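Local coordinates for protein TodX (Pseudomonas putida, PDB 3BS0) that probably carries toluene and related aromatic hydrocarbons across the outer membrane as a beta-barrel transporter of the FadL family, at residues S390-A395 and V427-N432. Residues are numbered along the deposited sequence; the frame is centred on the assembly and turned at random.
Sequences SRINLA and VSYSKN
Arg391 and Ser430 face each other as an antiparallel hydrogen-bonded pair, and each satisfies the other's backbone. Arg391 N donates to Ser430 O at 3.0 Å, and Ser430 N returns a shorter, more bent bond to Arg391 O at 2.7 Å (N-H...O 149°). Asn393 and Ser428 repeat the pattern: Asn393 N reaches Ser428 O at 3.0 Å, nearly straight at 166°, and Ser428 N reaches Asn393 O at 3.2 Å. Between these pairs, the backbones of Ile392 and Tyr429 bond away from each other, Ile392 to Tyr384 of strand 376-385 and Tyr429 to Leu48 of strand 44-60.

Ser390, Ile392 and Tyr429 share one face of the sheet; Arg391, Asn393, Ser428 and Ser430 take the opposite one. Tyr429 has CG anti to its backbone N (chi1 171°), which lays the ring along the strand toward Ser390. Its OH meets Ser390 OG at 2.8 Å, and either hydroxyl could be the donor. Ile392 CG1 lies at the ring edge, 4.2 Å from Tyr429 CD1. An alanine in place of Tyr429 would probably leave Ser390 OG without this partner and uncover Ile392 CG1.

Asn393 and Ser428 point inward, where both touch Ala11 of helix 11-15. Asn393 OD1 accepts a weak bond from Arg351.

Strands 390-405 and 417-433 form a hairpin, and the second also pairs with strand 44-60, closing the barrel. Main-chain bonds thus hold the wall, while its side chains differ: polar inside, apolar outside except for the mutually satisfied hydroxyls.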
# COMPACT_ATOMS: atom_id res chain seq x y z
N SER A 390 29.12 0.43 6.66
CA SER A 390 28.17 1.51 6.37
C SER A 390 27.70 1.53 4.93
O SER A 390 28.48 1.79 4.02
CB SER A 390 28.80 2.85 6.70
OG SER A 390 28.91 3.01 8.10
N ARG A 391 26.40 1.30 4.72
CA ARG A 391 25.82 1.27 3.38
C ARG A 391 24.64 2.23 3.17
O ARG A 391 23.82 2.44 4.08
CB ARG A 391 25.32 -0.14 3.04
CG ARG A 391 26.25 -1.30 3.33
CD ARG A 391 25.49 -2.59 3.05
NE ARG A 391 26.28 -3.82 3.17
CZ ARG A 391 25.77 -5.04 2.99
NH1 ARG A 391 24.49 -5.20 2.68
NH2 ARG A 391 26.55 -6.11 3.11
N ILE A 392 24.54 2.78 1.97
CA ILE A 392 23.44 3.65 1.60
C ILE A 392 22.85 3.02 0.36
O ILE A 392 23.57 2.79 -0.62
CB ILE A 392 23.91 5.07 1.23
CG1 ILE A 392 24.61 5.72 2.42
CG2 ILE A 392 22.72 5.92 0.78
CD1 ILE A 392 25.22 7.08 2.08
N ASN A 393 21.55 2.72 0.41
CA ASN A 393 20.84 2.11 -0.72
C ASN A 393 19.79 3.08 -1.25
O ASN A 393 19.10 3.74 -0.47
CB ASN A 393 20.12 0.83 -0.28
CG ASN A 393 21.04 -0.19 0.35
OD1 ASN A 393 21.57 -1.07 -0.32
ND2 ASN A 393 21.23 -0.06 1.64
N LEU A 394 19.68 3.17 -2.57
CA LEU A 394 18.69 4.03 -3.19
C LEU A 394 17.84 3.16 -4.10
O LEU A 394 18.28 2.10 -4.56
CB LEU A 394 19.35 5.14 -4.02
CG LEU A 394 20.28 6.14 -3.35
CD1 LEU A 394 21.67 5.53 -3.16
CD2 LEU A 394 20.37 7.39 -4.21
N ALA A 395 16.62 3.60 -4.36
CA ALA A 395 15.73 2.87 -5.25
C ALA A 395 14.72 3.87 -5.78
O ALA A 395 14.38 4.84 -5.10
CB ALA A 395 15.03 1.76 -4.50
N VAL A 427 14.95 5.10 0.57
CA VAL A 427 16.35 5.34 0.87
C VAL A 427 16.64 4.86 2.26
O VAL A 427 15.83 5.01 3.16
CB VAL A 427 16.71 6.84 0.79
CG1 VAL A 427 18.21 7.02 0.98
CG2 VAL A 427 16.27 7.40 -0.54
N SER A 428 17.80 4.26 2.44
CA SER A 428 18.14 3.79 3.77
C SER A 428 19.63 3.72 4.04
O SER A 428 20.44 3.45 3.15
CB SER A 428 17.47 2.43 4.06
OG SER A 428 17.78 1.45 3.08
N TYR A 429 19.97 3.99 5.28
CA TYR A 429 21.35 3.93 5.72
C TYR A 429 21.38 2.64 6.51
O TYR A 429 20.44 2.35 7.25
CB TYR A 429 21.68 5.12 6.61
CG TYR A 429 23.03 4.98 7.27
CD1 TYR A 429 24.19 4.99 6.52
CD2 TYR A 429 23.13 4.80 8.65
CE1 TYR A 429 25.43 4.81 7.11
CE2 TYR A 429 24.36 4.62 9.27
CZ TYR A 429 25.50 4.63 8.49
OH TYR A 429 26.73 4.42 9.10
N SER A 430 22.44 1.87 6.34
CA SER A 430 22.53 0.59 7.02
C SER A 430 23.86 0.40 7.75
O SER A 430 24.89 0.18 7.10
CB SER A 430 22.33 -0.51 5.98
OG SER A 430 22.27 -1.80 6.58
N LYS A 431 23.86 0.49 9.08
CA LYS A 431 25.09 0.27 9.82
C LYS A 431 25.17 -1.15 10.36
O LYS A 431 24.22 -1.68 10.92
CB LYS A 431 25.28 1.27 10.99
CG LYS A 431 24.04 1.98 11.54
CD LYS A 431 24.37 2.77 12.84
CE LYS A 431 23.22 3.71 13.28
NZ LYS A 431 23.35 4.23 14.67
N ASN A 432 26.33 -1.77 10.15
CA ASN A 432 26.61 -3.13 10.60
C ASN A 432 27.47 -2.99 11.84
O ASN A 432 28.47 -2.26 11.84
CB ASN A 432 27.38 -3.87 9.52
CG ASN A 432 26.98 -5.32 9.42
OD1 ASN A 432 27.32 -6.14 10.27
ND2 ASN A 432 26.24 -5.65 8.36